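Local coordinates for protein 2-Cys Peroxiredoxin (Plasmodium vivax SaI-1, PDB 2I81) that probably reduces hydrogen peroxide and organic hydroperoxides by thiol chemistry, as a decameric 2-Cys peroxiredoxin of a malaria parasite, at residues G195-K200 and A207-T212; I153-L158 and D176-H181; R143-I148 and D169-I174; L57-L62 and Y132-D137. All coordinates share one frame; numbering follows the deposited sequence.

Interaction 1 of 4, residues G195-K200 and A207-T212; sequences GKVSMK and AQYLST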
# COMPACT_ATOMS: atom_id res chain seq x y z
N GLY A 195 -0.66 9.16 -58.55
CA GLY A 195 0.53 9.89 -58.15
C GLY A 195 0.19 11.37 -58.06
O GLY A 195 0.62 12.17 -58.90
N LYS A 196 -0.62 11.72 -57.05
CA LYS A 196 -0.91 13.11 -56.75
C LYS A 196 0.33 13.78 -56.15
O LYS A 196 1.26 13.09 -55.71
CB LYS A 196 -2.11 13.23 -55.80
CG LYS A 196 -3.47 13.11 -56.50
CD LYS A 196 -4.64 13.28 -55.53
CE LYS A 196 -4.94 14.75 -55.21
NZ LYS A 196 -4.14 15.24 -54.03
N VAL A 197 0.34 15.11 -56.14
CA VAL A 197 1.51 15.87 -55.69
C VAL A 197 1.70 15.80 -54.16
O VAL A 197 0.78 16.08 -53.39
CB VAL A 197 1.48 17.34 -56.22
CG1 VAL A 197 0.19 18.07 -55.83
CG2 VAL A 197 2.72 18.12 -55.78
N SER A 198 2.91 15.41 -53.76
CA SER A 198 3.29 15.36 -52.35
C SER A 198 3.95 16.66 -51.90
O SER A 198 3.86 17.68 -52.59
CB SER A 198 4.19 14.15 -52.08
OG SER A 198 5.34 14.17 -52.92
N MET A 199 4.63 16.63 -50.75
CA MET A 199 5.11 17.84 -50.09
C MET A 199 6.31 17.56 -49.19
O MET A 199 6.29 16.63 -48.38
CB MET A 199 3.97 18.44 -49.26
CG MET A 199 4.32 19.69 -48.46
SD MET A 199 3.24 19.94 -47.04
CE MET A 199 1.61 19.97 -47.81
N LYS A 200 7.36 18.38 -49.32
CA LYS A 200 8.50 18.31 -48.39
C LYS A 200 8.14 18.98 -47.05
O LYS A 200 7.55 20.07 -47.04
CB LYS A 200 9.77 18.92 -49.01
CG LYS A 200 9.60 20.30 -49.65
CD LYS A 200 10.91 20.83 -50.22
CE LYS A 200 11.25 20.20 -51.57
NZ LYS A 200 12.52 20.73 -52.13
N ALA A 207 4.04 25.49 -49.03
CA ALA A 207 3.86 26.90 -48.69
C ALA A 207 3.76 27.16 -50.19
O ALA A 207 3.11 28.10 -50.68
CB ALA A 207 5.12 27.51 -48.13
N GLN A 208 4.43 26.24 -50.89
CA GLN A 208 4.33 25.98 -52.32
C GLN A 208 3.15 25.04 -52.60
O GLN A 208 2.45 25.23 -53.59
CB GLN A 208 5.64 25.35 -52.81
CG GLN A 208 5.71 25.07 -54.31
CD GLN A 208 6.94 24.26 -54.69
OE1 GLN A 208 8.07 24.70 -54.52
NE2 GLN A 208 6.70 23.06 -55.22
N TYR A 209 2.95 24.04 -51.75
CA TYR A 209 1.86 23.07 -51.97
C TYR A 209 0.47 23.70 -51.85
O TYR A 209 -0.41 23.39 -52.65
CB TYR A 209 1.93 21.83 -51.06
CG TYR A 209 0.75 20.91 -51.29
CD1 TYR A 209 0.81 19.90 -52.25
CD2 TYR A 209 -0.44 21.07 -50.57
CE1 TYR A 209 -0.28 19.06 -52.47
CE2 TYR A 209 -1.54 20.25 -50.80
CZ TYR A 209 -1.45 19.25 -51.75
OH TYR A 209 -2.53 18.42 -51.98
N LEU A 210 0.26 24.55 -50.86
CA LEU A 210 -1.06 25.14 -50.63
C LEU A 210 -1.48 26.12 -51.74
O LEU A 210 -2.53 26.76 -51.64
CB LEU A 210 -1.11 25.85 -49.27
CG LEU A 210 -0.85 25.07 -47.98
CD1 LEU A 210 -0.65 26.03 -46.82
CD2 LEU A 210 -1.96 24.08 -47.67
N SER A 211 -0.68 26.21 -52.81
CA SER A 211 -0.69 27.43 -53.61
C SER A 211 -0.64 27.44 -55.17
O SER A 211 -0.49 28.55 -55.71
CB SER A 211 0.44 28.36 -53.11
OG SER A 211 0.53 28.37 -51.69
N THR A 212 -0.79 26.36 -55.95
CA THR A 212 -1.60 25.11 -55.80
C THR A 212 -3.13 25.17 -55.59
O THR A 212 -3.87 25.27 -56.57
CB THR A 212 -0.87 23.91 -55.12
OG1 THR A 212 0.42 23.70 -55.74
CG2 THR A 212 -1.69 22.62 -55.28
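Nearly all of this surface contact gathers round one ring, that of Tyr209, along which residues 196-199 run, each approach being oblique. Lys196 comes first: its chain, bent at both outer torsions, folds back until NZ stands 4.1 Å from Tyr209 OH, too far for a hydrogen bond; a long, flexible, charged chain can stay at the surface here. Val197 makes two closer approaches. Its carbonyl O lies 3.3 Å from Tyr209 CE1, and its CG1 branch comes to the same CE1 at 3.5 Å; the residue is exposed, and its branch gives an apolar edge beside that ring carbon. Ser198 turns its side chain away to hydrogen-bond Asp186, so what it offers the ring is its backbone O, near CD1. Met199 then points back. With CG anti to the backbone N (chi1 178°) and a bend at the thioether, its CE reaches Tyr209 CD2 at 3.6 Å: an unbranched, flexible chain whose terminal methyl can adapt to the ring. In the second segment, Ser211 OG bonds to Ala207 O at 2.8 Å, from above the carbonyl plane, and helps close the turn. Beyond helix 168-184, this C-terminal arm with its short helix 206-209 is laid against another subunit, as in typical 2-Cys peroxiredoxins, Tyr209 on Ser70 in helix 67-77 of that subunit and Leu210 on its Gly112.

Interaction 2 of 4, residues I153-L158 and D176-H181; sequences IVQHLL and DAIQHH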
# COMPACT_ATOMS: atom_id res chain seq x y z
N ILE A 153 6.58 -0.94 -36.35
CA ILE A 153 5.98 0.28 -35.80
C ILE A 153 4.59 0.51 -36.40
O ILE A 153 4.42 0.45 -37.62
CB ILE A 153 6.89 1.52 -36.05
CG1 ILE A 153 8.26 1.34 -35.39
CG2 ILE A 153 6.22 2.81 -35.56
CD1 ILE A 153 9.35 2.25 -35.93
N VAL A 154 3.61 0.77 -35.54
CA VAL A 154 2.24 1.06 -35.98
C VAL A 154 2.17 2.44 -36.62
O VAL A 154 2.50 3.45 -35.99
CB VAL A 154 1.21 0.97 -34.82
CG1 VAL A 154 -0.19 1.31 -35.30
CG2 VAL A 154 1.23 -0.42 -34.20
N GLN A 155 1.75 2.48 -37.88
CA GLN A 155 1.65 3.73 -38.63
C GLN A 155 0.20 4.20 -38.77
O GLN A 155 -0.05 5.37 -39.05
CB GLN A 155 2.28 3.58 -40.01
CG GLN A 155 3.78 3.34 -40.01
CD GLN A 155 4.57 4.50 -39.42
OE1 GLN A 155 4.22 5.67 -39.60
NE2 GLN A 155 5.65 4.19 -38.72
N HIS A 156 -0.73 3.27 -38.58
CA HIS A 156 -2.14 3.55 -38.83
C HIS A 156 -3.04 2.67 -37.98
O HIS A 156 -2.78 1.48 -37.80
CB HIS A 156 -2.44 3.35 -40.32
CG HIS A 156 -3.89 3.44 -40.68
ND1 HIS A 156 -4.53 4.64 -40.91
CD2 HIS A 156 -4.82 2.48 -40.85
CE1 HIS A 156 -5.79 4.41 -41.21
NE2 HIS A 156 -6.00 3.11 -41.18
N LEU A 157 -4.11 3.28 -37.46
CA LEU A 157 -5.11 2.58 -36.68
C LEU A 157 -6.50 3.06 -37.09
O LEU A 157 -6.74 4.26 -37.19
CB LEU A 157 -4.88 2.80 -35.18
CG LEU A 157 -5.87 2.21 -34.17
CD1 LEU A 157 -5.85 0.68 -34.18
CD2 LEU A 157 -5.58 2.73 -32.77
N LEU A 158 -7.40 2.11 -37.33
CA LEU A 158 -8.78 2.42 -37.67
C LEU A 158 -9.69 1.49 -36.89
O LEU A 158 -9.58 0.27 -37.01
CB LEU A 158 -9.01 2.28 -39.18
CG LEU A 158 -10.35 2.70 -39.78
CD1 LEU A 158 -10.16 3.22 -41.19
CD2 LEU A 158 -11.38 1.57 -39.76
N ASP A 176 -0.10 3.10 -49.49
CA ASP A 176 0.59 3.86 -50.53
C ASP A 176 1.22 5.15 -49.99
O ASP A 176 2.34 5.49 -50.36
CB ASP A 176 -0.36 4.19 -51.68
CG ASP A 176 -0.62 2.99 -52.59
OD1 ASP A 176 0.17 2.03 -52.57
OD2 ASP A 176 -1.63 3.02 -53.33
N ALA A 177 0.50 5.84 -49.11
CA ALA A 177 0.97 7.09 -48.52
C ALA A 177 2.16 6.88 -47.59
O ALA A 177 3.12 7.67 -47.61
CB ALA A 177 -0.16 7.80 -47.78
N ILE A 178 2.10 5.83 -46.78
CA ILE A 178 3.18 5.47 -45.85
C ILE A 178 4.44 5.06 -46.59
O ILE A 178 5.55 5.49 -46.24
CB ILE A 178 2.73 4.36 -44.86
CG1 ILE A 178 1.66 4.89 -43.91
CG2 ILE A 178 3.92 3.83 -44.05
CD1 ILE A 178 0.81 3.84 -43.26
N GLN A 179 4.27 4.24 -47.63
CA GLN A 179 5.39 3.77 -48.43
C GLN A 179 6.00 4.88 -49.28
O GLN A 179 7.20 4.86 -49.57
CB GLN A 179 4.97 2.58 -49.30
CG GLN A 179 4.69 1.32 -48.49
CD GLN A 179 4.24 0.14 -49.32
OE1 GLN A 179 3.79 0.29 -50.46
NE2 GLN A 179 4.36 -1.06 -48.76
N HIS A 180 5.18 5.86 -49.66
CA HIS A 180 5.66 7.05 -50.36
C HIS A 180 6.55 7.89 -49.44
O HIS A 180 7.63 8.31 -49.84
CB HIS A 180 4.50 7.89 -50.89
CG HIS A 180 4.92 8.94 -51.87
ND1 HIS A 180 5.22 10.23 -51.51
CD2 HIS A 180 5.09 8.88 -53.21
CE1 HIS A 180 5.56 10.92 -52.58
NE2 HIS A 180 5.49 10.13 -53.63
N HIS A 181 6.09 8.12 -48.21
CA HIS A 181 6.87 8.87 -47.21
C HIS A 181 8.18 8.18 -46.85
O HIS A 181 9.20 8.84 -46.66
CB HIS A 181 6.04 9.14 -45.95
CG HIS A 181 6.86 9.65 -44.80
ND1 HIS A 181 7.39 10.92 -44.78
CD2 HIS A 181 7.24 9.06 -43.64
CE1 HIS A 181 8.06 11.10 -43.65
NE2 HIS A 181 7.99 9.98 -42.95
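Ile178 of the long helix 168-184 packs against Gln155 and His156 of strand 154-160, a helix-on-sheet contact of the thioredoxin fold that peroxiredoxins share. Asp176, the first residue of this part of the helix, is turned well away from the strand, and Ala177 is small enough to let Ile164 of a neighbouring subunit come close. Ile178 faces the strand and carries the contact. Its CG1 arm lies anti to the carbonyl carbon (chi1 -68°), and the CD1 methyl at its end is 3.6 Å from Gln155 CB, while CG2 rests near Gln155 CG. A beta-branched residue suits this place, because two methyl-bearing arms leave the helix together and spread over the strand. Further along, His180 swings away from the strand, and His181, though its CB faces the strand, does not touch it. On the strand, Gln155 is bent at chi2 (-63°), so its aliphatic part lies against the isoleucine and its amide turns off to polar partners: OE1 to Asn161 of a neighbouring subunit, NE2 to Asp149. In that same subunit Asn160 receives His156 ND1, where the two chains join their strands antiparallel and continue the sheet. A histidine can thus serve both sides of the strand's surroundings, its ring nitrogen going to the other subunit and its CB to the helix. His156 touches the helix through that CB, 4.4 Å from Ile178 CD1.

Interaction 3 of 4, residues R143-I148 and D169-I174; sequences RAFVLI and DEILRI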
# COMPACT_ATOMS: atom_id res chain seq x y z
N ARG A 143 -14.03 -3.88 -35.12
CA ARG A 143 -13.50 -3.89 -36.49
C ARG A 143 -12.32 -2.94 -36.61
O ARG A 143 -12.50 -1.73 -36.75
CB ARG A 143 -14.58 -3.52 -37.50
CG ARG A 143 -15.65 -4.55 -37.61
CD ARG A 143 -16.75 -4.14 -38.55
NE ARG A 143 -17.98 -4.82 -38.17
CZ ARG A 143 -18.21 -6.12 -38.35
NH1 ARG A 143 -17.30 -6.90 -38.92
NH2 ARG A 143 -19.36 -6.64 -37.96
N ALA A 144 -11.11 -3.50 -36.55
CA ALA A 144 -9.92 -2.66 -36.49
C ALA A 144 -8.89 -2.96 -37.58
O ALA A 144 -8.63 -4.12 -37.89
CB ALA A 144 -9.28 -2.75 -35.12
N PHE A 145 -8.32 -1.90 -38.14
CA PHE A 145 -7.15 -2.01 -38.99
C PHE A 145 -5.92 -1.56 -38.22
O PHE A 145 -5.92 -0.49 -37.61
CB PHE A 145 -7.29 -1.14 -40.24
CG PHE A 145 -8.07 -1.78 -41.36
CD1 PHE A 145 -8.78 -1.00 -42.26
CD2 PHE A 145 -8.10 -3.17 -41.50
CE1 PHE A 145 -9.51 -1.58 -43.29
CE2 PHE A 145 -8.83 -3.76 -42.54
CZ PHE A 145 -9.53 -2.96 -43.43
N VAL A 146 -4.89 -2.40 -38.24
CA VAL A 146 -3.60 -2.02 -37.68
C VAL A 146 -2.54 -2.25 -38.75
O VAL A 146 -2.31 -3.39 -39.17
CB VAL A 146 -3.25 -2.83 -36.40
CG1 VAL A 146 -1.89 -2.40 -35.86
CG2 VAL A 146 -4.32 -2.65 -35.33
N LEU A 147 -1.92 -1.17 -39.20
CA LEU A 147 -0.85 -1.26 -40.18
C LEU A 147 0.51 -1.14 -39.50
O LEU A 147 0.84 -0.11 -38.92
CB LEU A 147 -1.02 -0.20 -41.27
CG LEU A 147 -0.14 -0.33 -42.52
CD1 LEU A 147 -0.23 -1.71 -43.17
CD2 LEU A 147 -0.52 0.75 -43.51
N ILE A 148 1.28 -2.22 -39.58
CA ILE A 148 2.58 -2.30 -38.94
C ILE A 148 3.65 -2.30 -40.03
O ILE A 148 3.59 -3.10 -40.97
CB ILE A 148 2.70 -3.56 -38.06
CG1 ILE A 148 1.55 -3.61 -37.04
CG2 ILE A 148 4.04 -3.60 -37.34
CD1 ILE A 148 1.22 -5.00 -36.52
N ASP A 169 -10.16 0.21 -50.46
CA ASP A 169 -9.50 1.28 -51.22
C ASP A 169 -8.76 2.24 -50.29
O ASP A 169 -7.70 2.76 -50.63
CB ASP A 169 -10.50 2.06 -52.08
CG ASP A 169 -11.18 1.20 -53.12
OD1 ASP A 169 -10.49 0.60 -53.97
OD2 ASP A 169 -12.43 1.12 -53.10
N GLU A 170 -9.34 2.44 -49.10
CA GLU A 170 -8.76 3.34 -48.11
C GLU A 170 -7.48 2.83 -47.43
O GLU A 170 -6.52 3.59 -47.33
CB GLU A 170 -9.80 3.81 -47.08
CG GLU A 170 -9.27 4.84 -46.07
CD GLU A 170 -8.71 6.11 -46.72
OE1 GLU A 170 -7.79 6.71 -46.12
OE2 GLU A 170 -9.18 6.51 -47.82
N ILE A 171 -7.43 1.60 -46.97
CA ILE A 171 -6.16 1.12 -46.40
C ILE A 171 -5.09 1.00 -47.41
O ILE A 171 -3.95 1.12 -47.09
CB ILE A 171 -6.15 -0.23 -45.62
CG1 ILE A 171 -7.33 -1.09 -45.87
CG2 ILE A 171 -5.59 -0.12 -44.23
CD1 ILE A 171 -7.06 -2.13 -46.76
N LEU A 172 -5.46 0.70 -48.62
CA LEU A 172 -4.52 0.67 -49.68
C LEU A 172 -3.91 2.02 -49.97
O LEU A 172 -2.74 2.13 -50.13
CB LEU A 172 -5.16 0.08 -50.90
CG LEU A 172 -4.93 -1.33 -51.42
CD1 LEU A 172 -4.01 -2.21 -50.72
CD2 LEU A 172 -6.18 -1.97 -51.68
N ARG A 173 -4.73 3.05 -49.99
CA ARG A 173 -4.28 4.44 -50.11
C ARG A 173 -3.35 4.81 -48.95
O ARG A 173 -2.33 5.47 -49.14
CB ARG A 173 -5.47 5.40 -50.17
CG ARG A 173 -5.09 6.84 -50.51
CD ARG A 173 -6.21 7.83 -50.19
NE ARG A 173 -6.40 8.02 -48.76
CZ ARG A 173 -5.72 8.88 -48.00
NH1 ARG A 173 -4.78 9.66 -48.53
NH2 ARG A 173 -5.99 8.97 -46.70
N ILE A 174 -3.73 4.37 -47.75
CA ILE A 174 -2.93 4.56 -46.53
C ILE A 174 -1.56 3.89 -46.68
O ILE A 174 -0.53 4.51 -46.39
CB ILE A 174 -3.68 4.03 -45.27
CG1 ILE A 174 -4.92 4.88 -44.95
CG2 ILE A 174 -2.74 3.96 -44.05
CD1 ILE A 174 -4.66 6.36 -44.65
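Ile171 buries the most surface here, and its partner is the ring of Phe145. The two side chains meet at about a right angle: Ile171 CG1 comes obliquely to the ring at CE1, 3.4 Å away, and its CG2 branch stands beside CD1 at 3.9 Å. The isoleucine's first torsion, 17°, lies far from a staggered position and is nearly eclipsed; at this resolution it may reflect tight packing or uncertain placement. Phe145 points from the strand to the helix, with CG anti to the carbonyl carbon (chi1 -83°), and a cation-pi contact with Arg166 adds to its setting; a large flat ring spans the gap between sheet and helix. Strand 140-148 lies between strands 54-59 and 154-160 in the central sheet of the thioredoxin fold, and helix 168-184 covers one face of it. Two residues on, Leu147 also points to the helix, as a strand's every second side chain does. Its CD2 meets Ile174 CG2 at 3.9 Å, the two side chains lying alongside each other and running antiparallel. On the flank of the helix, Glu170 and Arg173, one turn apart, form a buried salt bridge in which NH2 and NE both bond OE1 from the guanidinium edge. The NH2 bond, 2.9 Å to Glu170 OE1, uses the syn lone pair, and Arg173 NH1 goes on to Trp192 O.

Interaction 4 of 4, residues L57-L62 and Y132-D137; sequences LYFYPL and YNVLFD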
# COMPACT_ATOMS: atom_id res chain seq x y z
N LEU A 57 -2.87 -6.18 -39.81
CA LEU A 57 -3.66 -6.97 -38.88
C LEU A 57 -5.06 -6.37 -38.85
O LEU A 57 -5.23 -5.20 -38.49
CB LEU A 57 -3.04 -6.92 -37.48
CG LEU A 57 -3.08 -8.16 -36.57
CD1 LEU A 57 -2.63 -7.79 -35.16
CD2 LEU A 57 -4.45 -8.84 -36.54
N TYR A 58 -6.06 -7.16 -39.24
CA TYR A 58 -7.44 -6.71 -39.15
C TYR A 58 -8.28 -7.59 -38.23
O TYR A 58 -8.26 -8.82 -38.33
CB TYR A 58 -8.08 -6.53 -40.54
CG TYR A 58 -8.54 -7.79 -41.25
CD1 TYR A 58 -7.69 -8.47 -42.12
CD2 TYR A 58 -9.83 -8.28 -41.08
CE1 TYR A 58 -8.11 -9.62 -42.78
CE2 TYR A 58 -10.26 -9.43 -41.73
CZ TYR A 58 -9.40 -10.09 -42.58
OH TYR A 58 -9.81 -11.23 -43.24
N PHE A 59 -9.01 -6.94 -37.33
CA PHE A 59 -9.87 -7.63 -36.38
C PHE A 59 -11.31 -7.58 -36.85
O PHE A 59 -11.74 -6.60 -37.47
CB PHE A 59 -9.76 -7.00 -34.99
CG PHE A 59 -8.39 -7.07 -34.37
CD1 PHE A 59 -7.46 -6.05 -34.59
CD2 PHE A 59 -8.03 -8.14 -33.55
CE1 PHE A 59 -6.19 -6.11 -34.02
CE2 PHE A 59 -6.77 -8.20 -32.97
CZ PHE A 59 -5.85 -7.19 -33.21
N TYR A 60 -12.06 -8.65 -36.57
CA TYR A 60 -13.50 -8.67 -36.78
C TYR A 60 -14.12 -9.43 -35.61
O TYR A 60 -13.50 -10.36 -35.09
CB TYR A 60 -13.86 -9.30 -38.13
CG TYR A 60 -13.41 -10.73 -38.30
CD1 TYR A 60 -12.12 -11.04 -38.72
CD2 TYR A 60 -14.29 -11.79 -38.07
CE1 TYR A 60 -11.71 -12.36 -38.89
CE2 TYR A 60 -13.89 -13.11 -38.23
CZ TYR A 60 -12.60 -13.38 -38.64
OH TYR A 60 -12.20 -14.69 -38.80
N PRO A 61 -15.32 -9.11 -35.22
CA PRO A 61 -15.90 -9.76 -34.06
C PRO A 61 -16.06 -11.28 -34.10
O PRO A 61 -15.63 -11.92 -33.20
CB PRO A 61 -17.22 -9.05 -33.91
CG PRO A 61 -17.44 -8.40 -35.10
CD PRO A 61 -16.18 -8.04 -35.68
N LEU A 62 -16.68 -11.82 -35.11
CA LEU A 62 -17.21 -13.15 -35.04
C LEU A 62 -17.32 -13.86 -36.36
O LEU A 62 -17.76 -13.32 -37.30
CB LEU A 62 -18.54 -13.17 -34.33
CG LEU A 62 -18.55 -13.09 -32.82
CD1 LEU A 62 -19.86 -13.03 -32.27
CD2 LEU A 62 -17.75 -14.08 -32.11
N TYR A 132 -4.14 -4.81 -28.20
CA TYR A 132 -4.38 -3.77 -29.21
C TYR A 132 -5.54 -2.84 -28.84
O TYR A 132 -5.96 -2.00 -29.64
CB TYR A 132 -4.58 -4.39 -30.59
CG TYR A 132 -3.27 -4.77 -31.24
CD1 TYR A 132 -2.64 -5.98 -30.92
CD2 TYR A 132 -2.65 -3.92 -32.14
CE1 TYR A 132 -1.43 -6.33 -31.49
CE2 TYR A 132 -1.43 -4.26 -32.73
CZ TYR A 132 -0.83 -5.47 -32.40
OH TYR A 132 0.37 -5.81 -32.97
N ASN A 133 -6.04 -3.00 -27.61
CA ASN A 133 -7.15 -2.22 -27.07
C ASN A 133 -8.35 -2.16 -28.02
O ASN A 133 -8.88 -1.09 -28.32
CB ASN A 133 -6.69 -0.80 -26.67
CG ASN A 133 -5.51 -0.82 -25.71
OD1 ASN A 133 -4.40 -0.44 -26.07
ND2 ASN A 133 -5.75 -1.26 -24.48
N VAL A 134 -8.77 -3.34 -28.49
CA VAL A 134 -9.95 -3.44 -29.37
C VAL A 134 -10.98 -4.45 -28.87
O VAL A 134 -11.98 -4.72 -29.56
CB VAL A 134 -9.56 -3.72 -30.86
CG1 VAL A 134 -8.85 -2.52 -31.46
CG2 VAL A 134 -8.71 -4.99 -30.98
N LEU A 135 -10.76 -5.01 -27.68
CA LEU A 135 -11.72 -5.93 -27.08
C LEU A 135 -12.94 -5.17 -26.60
O LEU A 135 -12.83 -4.22 -25.82
CB LEU A 135 -11.08 -6.71 -25.91
CG LEU A 135 -11.37 -8.21 -25.73
CD1 LEU A 135 -11.22 -8.60 -24.27
CD2 LEU A 135 -12.74 -8.65 -26.25
N PHE A 136 -14.11 -5.59 -27.08
CA PHE A 136 -15.37 -4.98 -26.70
C PHE A 136 -16.10 -5.89 -25.72
O PHE A 136 -16.36 -7.06 -26.03
CB PHE A 136 -16.23 -4.73 -27.95
CG PHE A 136 -17.46 -3.90 -27.69
CD1 PHE A 136 -18.72 -4.49 -27.71
CD2 PHE A 136 -17.36 -2.54 -27.44
CE1 PHE A 136 -19.86 -3.73 -27.48
CE2 PHE A 136 -18.50 -1.77 -27.21
CZ PHE A 136 -19.75 -2.37 -27.23
N ASP A 137 -16.40 -5.36 -24.54
CA ASP A 137 -17.18 -6.06 -23.51
C ASP A 137 -16.61 -7.42 -23.07
O ASP A 137 -17.38 -8.34 -22.78
CB ASP A 137 -18.64 -6.24 -23.96
CG ASP A 137 -19.45 -4.96 -23.90
OD1 ASP A 137 -19.01 -4.00 -23.23
OD2 ASP A 137 -20.54 -4.93 -24.51
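Phe59 lies with Val134 over one face of its ring and Leu57 toward the other. The valine methyl CG2 sits almost on the ring normal, 3.9 Å from the centroid and 7° off the axis, a CH-pi contact in which a compact branched residue covers the centre of the ring. Its placement follows from chi1 of -68°, which sets CG1 anti to the carbonyl carbon; CG2 then stands between the backbone N and the carbonyl carbon, from where it reaches the Phe59 ring. On the opposite face Leu57 CD2 stands nearer the rim. The rings of Phe59 and Tyr132 are turned at 49°, centroids 5.8 Å apart, an oblique pair whose closest approach is Phe59 CZ to Tyr132 CB at 4.0 Å. Leu57 also sends its other methyl, CD1, over a face of the Tyr132 ring, 4.0 Å from CZ; its two methyls thus serve two aromatic neighbours. Tyr132 is amphipathic: its ring belongs among apolar chains, and its OH makes a weak bond to Pro28 O. Tyr132 and Val134 follow helix 127-131, which ends in a Schellman motif with Asn133 at C-prime, its positive phi turning the chain so that Val134 can meet the sheet. Strand 54-59 presents to that turn a face of the central sheet other than the one carrying Tyr58, an apolar layer of the thioredoxin fold.

From the N terminus, strand 54-59 comes first, and interaction 4 closes a loop of about 70 residues by bringing the turn after helix 127-131 back to it. Only then do strands 140-148 and 154-160 appear, followed by helix 168-184, and the two contacts of that helix, interactions 3 and 2, cross: their segments alternate along the chain, and Ile178 CD1 touches Leu147 CD2 between them. Interaction 3 also touches interaction 4 through backbone bonds between strands 140-148 and 54-59. Interaction 1 closes a short loop near the C terminus, in series with the rest, and meets interaction 2 where Ser198 packs on His180. All four contacts lie within reach of a neighbouring subunit.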